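Local coordinates for WGR domain-containing protein (Bacteroides fragilis, PDB 2RA8) that is of unknown function but joins a WGR domain, a fold found in several nucleic-acid-processing proteins, to a leucine-rich-repeat domain, at residues M76-A84 against D103-I114; V6-W16 against N28-G36. One frame throughout, in Å; residues are numbered along the deposited sequence.

Interaction 1. Residues M76-A84 against D103-I114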
loop_
_atom_site.group_PDB
_atom_site.type_symbol
_atom_site.label_atom_id
_atom_site.label_comp_id
_atom_site.label_asym_id
_atom_site.label_seq_id
_atom_site.Cartn_x
_atom_site.Cartn_y
_atom_site.Cartn_z
HETATM N N MSE A 76 0.241 29.337 -2.781
HETATM C CA MSE A 76 0.504 28.448 -1.654
HETATM C C MSE A 76 1.749 27.621 -1.867
HETATM O O MSE A 76 2.077 27.246 -2.992
HETATM C CB MSE A 76 -0.693 27.518 -1.409
HETATM C CG MSE A 76 -1.911 28.218 -0.821
HETATM SE SE MSE A 76 -3.435 27.018 -0.565
HETATM C CE MSE A 76 -2.819 26.116 1.036
ATOM N N LYS A 77 2.454 27.332 -0.777
ATOM C CA LYS A 77 3.681 26.544 -0.846
ATOM C C LYS A 77 3.561 25.316 0.007
ATOM O O LYS A 77 2.692 25.246 0.880
ATOM C CB LYS A 77 4.874 27.373 -0.349
ATOM C CG LYS A 77 5.090 28.689 -1.092
ATOM C CD LYS A 77 5.642 28.469 -2.493
ATOM C CE LYS A 77 5.591 29.759 -3.294
ATOM N NZ LYS A 77 6.197 30.889 -2.533
ATOM N N VAL A 78 4.425 24.333 -0.250
ATOM C CA VAL A 78 4.440 23.098 0.534
ATOM C C VAL A 78 4.713 23.493 1.969
ATOM O O VAL A 78 5.658 24.231 2.241
ATOM C CB VAL A 78 5.566 22.139 0.068
ATOM C CG1 VAL A 78 5.625 20.920 0.971
ATOM C CG2 VAL A 78 5.320 21.698 -1.373
ATOM N N GLU A 79 3.887 23.033 2.902
ATOM C CA GLU A 79 4.118 23.380 4.297
ATOM C C GLU A 79 4.245 22.177 5.197
ATOM O O GLU A 79 4.082 22.283 6.414
ATOM C CB GLU A 79 3.009 24.315 4.817
ATOM C CG GLU A 79 1.644 23.696 4.856
ATOM C CD GLU A 79 0.601 24.628 5.437
ATOM O OE1 GLU A 79 -0.475 24.126 5.829
ATOM O OE2 GLU A 79 0.851 25.853 5.497
ATOM N N ALA A 80 4.553 21.027 4.597
ATOM C CA ALA A 80 4.745 19.787 5.336
ATOM C C ALA A 80 5.916 19.080 4.734
ATOM O O ALA A 80 6.114 19.118 3.518
ATOM C CB ALA A 80 3.494 18.895 5.246
ATOM N N LYS A 81 6.715 18.431 5.565
ATOM C CA LYS A 81 7.850 17.722 5.027
ATOM C C LYS A 81 8.285 16.600 5.916
ATOM O O LYS A 81 8.052 16.616 7.125
ATOM C CB LYS A 81 9.010 18.700 4.791
ATOM C CG LYS A 81 10.058 18.191 3.806
ATOM C CD LYS A 81 11.097 19.261 3.507
ATOM C CE LYS A 81 12.097 18.788 2.465
ATOM N NZ LYS A 81 13.145 19.815 2.176
ATOM N N LYS A 82 8.910 15.603 5.303
ATOM C CA LYS A 82 9.415 14.441 6.014
ATOM C C LYS A 82 10.923 14.425 5.935
ATOM O O LYS A 82 11.495 14.575 4.857
ATOM C CB LYS A 82 8.866 13.159 5.383
ATOM C CG LYS A 82 9.394 11.879 6.007
ATOM C CD LYS A 82 8.736 10.669 5.371
ATOM C CE LYS A 82 9.248 9.363 5.970
ATOM N NZ LYS A 82 8.452 8.233 5.438
ATOM N N TYR A 83 11.574 14.253 7.079
ATOM C CA TYR A 83 13.025 14.193 7.118
ATOM C C TYR A 83 13.415 12.809 7.524
ATOM O O TYR A 83 13.028 12.326 8.592
ATOM C CB TYR A 83 13.595 15.195 8.115
ATOM C CG TYR A 83 13.321 16.627 7.747
ATOM C CD1 TYR A 83 12.155 17.262 8.167
ATOM C CD2 TYR A 83 14.226 17.347 6.977
ATOM C CE1 TYR A 83 11.900 18.585 7.831
ATOM C CE2 TYR A 83 13.982 18.675 6.635
ATOM C CZ TYR A 83 12.819 19.281 7.069
ATOM O OH TYR A 83 12.576 20.587 6.754
ATOM N N ALA A 84 14.182 12.155 6.664
ATOM C CA ALA A 84 14.615 10.798 6.922
ATOM C C ALA A 84 16.004 10.546 6.423
ATOM O O ALA A 84 16.420 11.116 5.421
ATOM C CB ALA A 84 13.644 9.822 6.273
ATOM N N ASP A 103 18.044 22.628 6.596
ATOM C CA ASP A 103 17.005 23.040 5.654
ATOM C C ASP A 103 16.533 24.464 5.818
ATOM O O ASP A 103 16.057 24.856 6.891
ATOM C CB ASP A 103 15.805 22.108 5.759
ATOM C CG ASP A 103 14.963 22.103 4.498
ATOM O OD1 ASP A 103 15.108 23.038 3.678
ATOM O OD2 ASP A 103 14.151 21.167 4.333
ATOM N N LYS A 104 16.652 25.241 4.741
ATOM C CA LYS A 104 16.243 26.643 4.735
ATOM C C LYS A 104 14.752 26.846 4.588
ATOM O O LYS A 104 14.271 27.974 4.686
ATOM C CB LYS A 104 16.955 27.406 3.613
ATOM C CG LYS A 104 18.471 27.326 3.673
ATOM C CD LYS A 104 19.124 28.244 2.646
ATOM C CE LYS A 104 18.756 27.859 1.220
ATOM N NZ LYS A 104 19.356 28.797 0.229
ATOM N N LYS A 105 14.004 25.773 4.335
ATOM C CA LYS A 105 12.556 25.908 4.214
ATOM C C LYS A 105 11.920 25.541 5.531
ATOM O O LYS A 105 10.706 25.645 5.707
ATOM C CB LYS A 105 12.001 25.011 3.098
ATOM C CG LYS A 105 12.131 23.524 3.352
ATOM C CD LYS A 105 11.198 22.727 2.445
ATOM C CE LYS A 105 11.542 22.889 0.971
ATOM N NZ LYS A 105 10.553 22.190 0.102
ATOM N N LEU A 106 12.755 25.128 6.478
ATOM C CA LEU A 106 12.289 24.740 7.800
ATOM C C LEU A 106 11.374 25.765 8.438
ATOM O O LEU A 106 10.344 25.403 9.018
ATOM C CB LEU A 106 13.476 24.495 8.730
ATOM C CG LEU A 106 13.164 23.852 10.080
ATOM C CD1 LEU A 106 12.557 22.463 9.881
ATOM C CD2 LEU A 106 14.442 23.753 10.888
ATOM N N PRO A 107 11.718 27.064 8.344
ATOM C CA PRO A 107 10.848 28.070 8.961
ATOM C C PRO A 107 9.484 28.176 8.336
ATOM O O PRO A 107 8.527 28.595 8.988
ATOM C CB PRO A 107 11.645 29.371 8.797
ATOM C CG PRO A 107 13.059 28.907 8.782
ATOM C CD PRO A 107 12.978 27.682 7.892
ATOM N N SER A 108 9.378 27.794 7.067
ATOM C CA SER A 108 8.102 27.888 6.364
ATOM C C SER A 108 7.190 26.698 6.532
ATOM O O SER A 108 6.017 26.766 6.167
ATOM C CB SER A 108 8.336 28.115 4.868
ATOM O OG SER A 108 9.039 27.028 4.292
ATOM N N LEU A 109 7.706 25.600 7.078
ATOM C CA LEU A 109 6.876 24.414 7.263
ATOM C C LEU A 109 5.999 24.508 8.475
ATOM O O LEU A 109 6.411 25.029 9.509
ATOM C CB LEU A 109 7.730 23.168 7.403
ATOM C CG LEU A 109 8.606 22.802 6.207
ATOM C CD1 LEU A 109 9.400 21.556 6.564
ATOM C CD2 LEU A 109 7.752 22.565 4.968
ATOM N N LYS A 110 4.783 23.981 8.359
ATOM C CA LYS A 110 3.844 23.995 9.466
ATOM C C LYS A 110 3.793 22.617 10.086
ATOM O O LYS A 110 3.469 22.468 11.271
ATOM C CB LYS A 110 2.458 24.388 8.975
ATOM C CG LYS A 110 1.653 25.163 9.985
ATOM C CD LYS A 110 2.055 26.627 9.993
ATOM C CE LYS A 110 1.443 27.361 8.812
ATOM N NZ LYS A 110 1.825 28.796 8.806
ATOM N N GLN A 111 4.109 21.597 9.288
ATOM C CA GLN A 111 4.106 20.223 9.775
ATOM C C GLN A 111 5.394 19.538 9.450
ATOM O O GLN A 111 5.978 19.769 8.387
ATOM C CB GLN A 111 2.947 19.414 9.164
ATOM C CG GLN A 111 1.582 19.803 9.699
ATOM C CD GLN A 111 0.976 20.991 8.980
ATOM O OE1 GLN A 111 0.165 21.728 9.549
ATOM N NE2 GLN A 111 1.348 21.172 7.716
ATOM N N ILE A 112 5.848 18.690 10.369
ATOM C CA ILE A 112 7.078 17.951 10.179
ATOM C C ILE A 112 6.919 16.497 10.564
ATOM O O ILE A 112 6.248 16.166 11.546
ATOM C CB ILE A 112 8.255 18.606 10.980
ATOM C CG1 ILE A 112 9.554 17.850 10.696
ATOM C CG2 ILE A 112 7.954 18.618 12.482
ATOM C CD1 ILE A 112 10.811 18.576 11.176
ATOM N N THR A 113 7.517 15.624 9.760
ATOM C CA THR A 113 7.489 14.183 9.980
ATOM C C THR A 113 8.932 13.724 10.172
ATOM O O THR A 113 9.807 14.085 9.386
ATOM C CB THR A 113 6.871 13.436 8.763
ATOM O OG1 THR A 113 5.477 13.749 8.659
ATOM C CG2 THR A 113 7.041 11.936 8.905
ATOM N N ILE A 114 9.246 13.079 11.286
ATOM C CA ILE A 114 10.538 12.454 11.645
ATOM C C ILE A 114 10.525 10.967 11.285
ATOM O O ILE A 114 9.691 10.211 11.800
ATOM C CB ILE A 114 10.872 12.594 13.117
ATOM C CG1 ILE A 114 10.798 14.097 13.494
ATOM C CG2 ILE A 114 12.305 11.952 13.424
ATOM C CD1 ILE A 114 11.702 15.035 12.623
HETATM O O HOH W 1 -1.152 24.070 8.338
HETATM O O HOH W 2 5.205 16.160 7.406
#
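Strands 80-83 and 111-114 pair in parallel, their axes 4.7 Å apart at closest approach and 18° from parallel, with backbone hydrogen bonds to the partner strand at Glu79, Lys81 and Tyr83. At the entry Glu79 O is gripped twice, by Lys110 N at 2.7 Å and by Gln111 N; further on Lys81 N reaches Gln111 O, Thr113 N reaches Lys81 O and Tyr83 N reaches Thr113 O. On the face of Lys81, Tyr83 and Ile112, Asp103 OD2 serves two donors. Lys81 stretches out with CG anti to its backbone N (chi1 -160°) and the rest of the chain extended, which carries NZ to Asp103 OD2 in a 2.7 Å salt bridge, on the syn side but somewhat out of the carboxylate plane. Tyr83 OH donates to Asp103 OD2 over 2.9 Å, from the opposite face of the carboxylate plane, the ring turned 77° against it. Two donors, one probably charged, should favour the ionised acid. Asp103 OD1 meanwhile takes the N-H of Lys105 in an Asx turn. Next to this network Leu109 CD1 presses on Lys81 CB at 3.4 Å, a tight fit, and also meets the edge of the Tyr83 ring, while Ile112 CD1 comes obliquely within 3.5 Å of Tyr83 CE1. Ile100 of helix 96-102 packs on Tyr83 and Ile112. On the other face, Thr113 CG2 lies against Lys82 CG, and Lys82 NZ goes on to a salt bridge with Asp148. Helix-containing chain links the two strands in a beta-alpha-beta crossover, the first step of the parallel sheet of the leucine-rich-repeat domain.

Interaction 2. Residues V6-W16 against N28-G36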
loop_
_atom_site.group_PDB
_atom_site.type_symbol
_atom_site.label_atom_id
_atom_site.label_comp_id
_atom_site.label_asym_id
_atom_site.label_seq_id
_atom_site.Cartn_x
_atom_site.Cartn_y
_atom_site.Cartn_z
ATOM N N VAL A 6 -7.548 22.074 -3.103
ATOM C CA VAL A 6 -6.287 21.800 -2.424
ATOM C C VAL A 6 -6.392 20.758 -1.318
ATOM O O VAL A 6 -7.350 20.752 -0.547
ATOM C CB VAL A 6 -5.724 23.111 -1.810
ATOM C CG1 VAL A 6 -4.471 22.819 -1.003
ATOM C CG2 VAL A 6 -5.426 24.106 -2.914
ATOM N N PHE A 7 -5.397 19.875 -1.238
ATOM C CA PHE A 7 -5.359 18.844 -0.201
ATOM C C PHE A 7 -4.032 18.913 0.521
ATOM O O PHE A 7 -2.976 18.846 -0.114
ATOM C CB PHE A 7 -5.513 17.436 -0.796
ATOM C CG PHE A 7 -5.598 16.351 0.246
ATOM C CD1 PHE A 7 -6.787 16.118 0.926
ATOM C CD2 PHE A 7 -4.481 15.593 0.575
ATOM C CE1 PHE A 7 -6.861 15.147 1.921
ATOM C CE2 PHE A 7 -4.548 14.620 1.570
ATOM C CZ PHE A 7 -5.741 14.400 2.240
ATOM N N GLN A 8 -4.076 19.023 1.848
ATOM C CA GLN A 8 -2.860 19.113 2.664
ATOM C C GLN A 8 -2.867 18.332 3.963
ATOM O O GLN A 8 -3.746 18.518 4.805
ATOM C CB GLN A 8 -2.574 20.569 3.043
ATOM C CG GLN A 8 -2.034 21.470 1.947
ATOM C CD GLN A 8 -1.906 22.898 2.429
ATOM O OE1 GLN A 8 -2.904 23.531 2.777
ATOM N NE2 GLN A 8 -0.679 23.412 2.470
ATOM N N ASP A 9 -1.891 17.446 4.128
ATOM C CA ASP A 9 -1.730 16.707 5.376
ATOM C C ASP A 9 -0.247 16.467 5.553
ATOM O O ASP A 9 0.556 17.087 4.847
ATOM C CB ASP A 9 -2.570 15.402 5.405
ATOM C CG ASP A 9 -2.095 14.342 4.428
ATOM O OD1 ASP A 9 -1.103 14.554 3.709
ATOM O OD2 ASP A 9 -2.741 13.277 4.390
ATOM N N PHE A 10 0.147 15.606 6.487
ATOM C CA PHE A 10 1.570 15.353 6.707
ATOM C C PHE A 10 2.316 14.907 5.452
ATOM O O PHE A 10 3.495 15.223 5.279
ATOM C CB PHE A 10 1.775 14.272 7.800
ATOM C CG PHE A 10 1.551 14.754 9.215
ATOM C CD1 PHE A 10 2.360 15.742 9.769
ATOM C CD2 PHE A 10 0.560 14.175 10.010
ATOM C CE1 PHE A 10 2.191 16.148 11.100
ATOM C CE2 PHE A 10 0.381 14.572 11.335
ATOM C CZ PHE A 10 1.200 15.561 11.881
ATOM N N LYS A 11 1.637 14.185 4.564
ATOM C CA LYS A 11 2.285 13.667 3.357
ATOM C C LYS A 11 1.965 14.346 2.040
ATOM O O LYS A 11 2.830 14.424 1.166
ATOM C CB LYS A 11 2.006 12.176 3.237
ATOM N N SER A 12 0.736 14.834 1.877
ATOM C CA SER A 12 0.333 15.494 0.632
ATOM C C SER A 12 0.179 16.981 0.736
ATOM O O SER A 12 -0.433 17.494 1.668
ATOM C CB SER A 12 -0.995 14.924 0.126
ATOM O OG SER A 12 -0.889 13.535 -0.125
ATOM N N GLN A 13 0.728 17.683 -0.246
ATOM C CA GLN A 13 0.649 19.136 -0.321
ATOM C C GLN A 13 0.399 19.359 -1.797
ATOM O O GLN A 13 1.318 19.642 -2.561
ATOM C CB GLN A 13 1.983 19.762 0.107
ATOM C CG GLN A 13 2.363 19.474 1.567
ATOM C CD GLN A 13 1.536 20.294 2.556
ATOM O OE1 GLN A 13 1.009 19.766 3.543
ATOM N NE2 GLN A 13 1.424 21.592 2.294
ATOM N N LYS A 14 -0.852 19.204 -2.214
ATOM C CA LYS A 14 -1.169 19.350 -3.621
ATOM C C LYS A 14 -2.461 20.033 -3.980
ATOM O O LYS A 14 -3.302 20.305 -3.117
ATOM C CB LYS A 14 -1.110 17.969 -4.298
ATOM C CG LYS A 14 -1.620 16.823 -3.458
ATOM C CD LYS A 14 -1.354 15.481 -4.151
ATOM C CE LYS A 14 -1.670 14.299 -3.246
ATOM N NZ LYS A 14 -3.091 14.299 -2.808
ATOM N N PHE A 15 -2.595 20.336 -5.274
ATOM C CA PHE A 15 -3.780 20.987 -5.823
ATOM C C PHE A 15 -4.314 20.191 -6.981
ATOM O O PHE A 15 -3.597 19.402 -7.614
ATOM C CB PHE A 15 -3.473 22.414 -6.327
ATOM C CG PHE A 15 -2.654 22.449 -7.590
ATOM C CD1 PHE A 15 -1.278 22.242 -7.549
ATOM C CD2 PHE A 15 -3.263 22.641 -8.825
ATOM C CE1 PHE A 15 -0.525 22.220 -8.721
ATOM C CE2 PHE A 15 -2.511 22.620 -10.003
ATOM C CZ PHE A 15 -1.141 22.408 -9.945
ATOM N N TRP A 16 -5.588 20.420 -7.271
ATOM C CA TRP A 16 -6.283 19.754 -8.357
ATOM C C TRP A 16 -7.287 20.762 -8.852
ATOM O O TRP A 16 -8.060 21.305 -8.061
ATOM C CB TRP A 16 -6.996 18.498 -7.823
ATOM C CG TRP A 16 -7.791 17.723 -8.839
ATOM C CD1 TRP A 16 -7.330 16.739 -9.674
ATOM C CD2 TRP A 16 -9.190 17.864 -9.111
ATOM N NE1 TRP A 16 -8.363 16.255 -10.450
ATOM C CE2 TRP A 16 -9.510 16.925 -10.126
ATOM C CE3 TRP A 16 -10.203 18.683 -8.593
ATOM C CZ2 TRP A 16 -10.808 16.791 -10.634
ATOM C CZ3 TRP A 16 -11.499 18.549 -9.100
ATOM C CH2 TRP A 16 -11.787 17.603 -10.114
ATOM N N ASN A 28 -5.903 19.790 -14.091
ATOM C CA ASN A 28 -4.535 20.225 -13.838
ATOM C C ASN A 28 -4.244 19.848 -12.400
ATOM O O ASN A 28 -4.962 20.270 -11.487
ATOM C CB ASN A 28 -4.434 21.745 -14.025
ATOM C CG ASN A 28 -3.030 22.279 -13.795
ATOM O OD1 ASN A 28 -2.850 23.442 -13.425
ATOM N ND2 ASN A 28 -2.027 21.442 -14.029
ATOM N N TYR A 29 -3.201 19.049 -12.185
ATOM C CA TYR A 29 -2.847 18.610 -10.840
ATOM C C TYR A 29 -1.376 18.511 -10.588
ATOM O O TYR A 29 -0.602 18.210 -11.493
ATOM C CB TYR A 29 -3.468 17.241 -10.539
ATOM C CG TYR A 29 -2.901 16.101 -11.361
ATOM C CD1 TYR A 29 -3.241 15.943 -12.703
ATOM C CD2 TYR A 29 -2.008 15.191 -10.797
ATOM C CE1 TYR A 29 -2.700 14.900 -13.467
ATOM C CE2 TYR A 29 -1.461 14.147 -11.548
ATOM C CZ TYR A 29 -1.812 14.012 -12.879
ATOM O OH TYR A 29 -1.275 12.983 -13.620
ATOM N N GLY A 30 -0.983 18.731 -9.336
ATOM C CA GLY A 30 0.421 18.653 -8.975
ATOM C C GLY A 30 0.690 19.130 -7.560
ATOM O O GLY A 30 -0.240 19.426 -6.801
ATOM N N LYS A 31 1.969 19.197 -7.202
ATOM C CA LYS A 31 2.384 19.646 -5.882
ATOM C C LYS A 31 2.187 21.138 -5.804
ATOM O O LYS A 31 2.400 21.851 -6.792
ATOM C CB LYS A 31 3.865 19.303 -5.659
ATOM C CG LYS A 31 4.402 19.618 -4.268
ATOM C CD LYS A 31 5.886 19.283 -4.145
ATOM C CE LYS A 31 6.149 17.790 -4.271
ATOM N NZ LYS A 31 7.605 17.485 -4.192
ATOM N N LEU A 32 1.769 21.631 -4.642
ATOM C CA LEU A 32 1.571 23.067 -4.483
ATOM C C LEU A 32 2.838 23.786 -4.858
ATOM O O LEU A 32 3.930 23.347 -4.501
ATOM C CB LEU A 32 1.217 23.417 -3.040
ATOM C CG LEU A 32 -0.127 22.903 -2.496
ATOM C CD1 LEU A 32 -0.150 23.022 -0.979
ATOM C CD2 LEU A 32 -1.263 23.699 -3.097
ATOM N N GLY A 33 2.694 24.896 -5.580
ATOM C CA GLY A 33 3.848 25.676 -5.989
ATOM C C GLY A 33 4.437 25.289 -7.337
ATOM O O GLY A 33 5.441 25.863 -7.757
ATOM N N THR A 34 3.825 24.322 -8.016
ATOM C CA THR A 34 4.318 23.887 -9.320
ATOM C C THR A 34 3.219 23.961 -10.352
ATOM O O THR A 34 2.043 24.045 -10.010
ATOM C CB THR A 34 4.843 22.434 -9.276
ATOM O OG1 THR A 34 3.746 21.532 -9.085
ATOM C CG2 THR A 34 5.847 22.257 -8.135
ATOM N N ASP A 35 3.591 23.930 -11.626
ATOM C CA ASP A 35 2.593 23.982 -12.688
ATOM C C ASP A 35 1.825 22.688 -12.733
ATOM O O ASP A 35 0.679 22.653 -13.177
ATOM C CB ASP A 35 3.247 24.211 -14.063
ATOM C CG ASP A 35 4.104 25.463 -14.105
ATOM O OD1 ASP A 35 3.683 26.495 -13.535
ATOM O OD2 ASP A 35 5.195 25.416 -14.720
ATOM N N GLY A 36 2.456 21.610 -12.280
ATOM C CA GLY A 36 1.792 20.319 -12.290
ATOM C C GLY A 36 1.592 19.761 -13.691
ATOM O O GLY A 36 2.233 20.207 -14.643
#
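The beta hairpin of strands 13-21 and 24-31 in the WGR domain supplies this contact, with Phe15 and Leu32 as its main side chains. Phe15 and Gly30 form an antiparallel hydrogen-bonded pair: Phe15 N meets Gly30 O at 3.0 Å, and Gly30 N returns a bond to Phe15 O. Beyond it, Leu32 N donates to Gln13 O at 2.9 Å. The Phe15 side chain takes chi1 72°, with CG between the backbone N and the carbonyl carbon, and this lays the ring across the neighbouring strand. Gly30 N sits 3.6 Å above one face of the Phe15 ring, offset toward the rim, while Lys31 O, Asp35 O and Asn28 OD1 line the outer edge, near CE1, CZ and CE2. Asn28 OD1 comes within 3.5 Å of Phe15 CE2, its amide plane turned 77° against the ring; Asn28 ND2 donates to Asp35 O, which lies in the plane of the amide, and also bonds Gln37 O. Leu32 reaches across strand 13-21 to strand 3-8, where its CD2 meets Val6 CG1 at 3.9 Å, the two side chains crossing at about a right angle. At the end of the strand, a type II turn from Lys31 to Thr34 is pinned by Thr34 OG1, which bonds Lys31 O on a lone pair at 2.7 Å. Tyr29 OH bonds Glu153 O of the second subunit, placing this hairpin of the antiparallel WGR sheet at the dimer interface.

Overall arrangement
Interaction 2 comes first along the chain, within the antiparallel sheet of the WGR domain; interaction 1 follows, at the start of the ten-strand parallel sheet of the leucine-rich repeats, where strand 80-83 is the outermost strand within the chain. Their centres lie 14 Å apart, on the same side of the chain's centre, and they touch: Gln8 and Gln13 pack against Glu79, and Gln13 also against Ala80, while Phe10 reaches Gln111 and Thr113. Helices 46-62 and 70-75 lie between the two in sequence. The WGR sheet thus abuts the first strands of the repeat domain, which probably helps set the relative orientation of the domains.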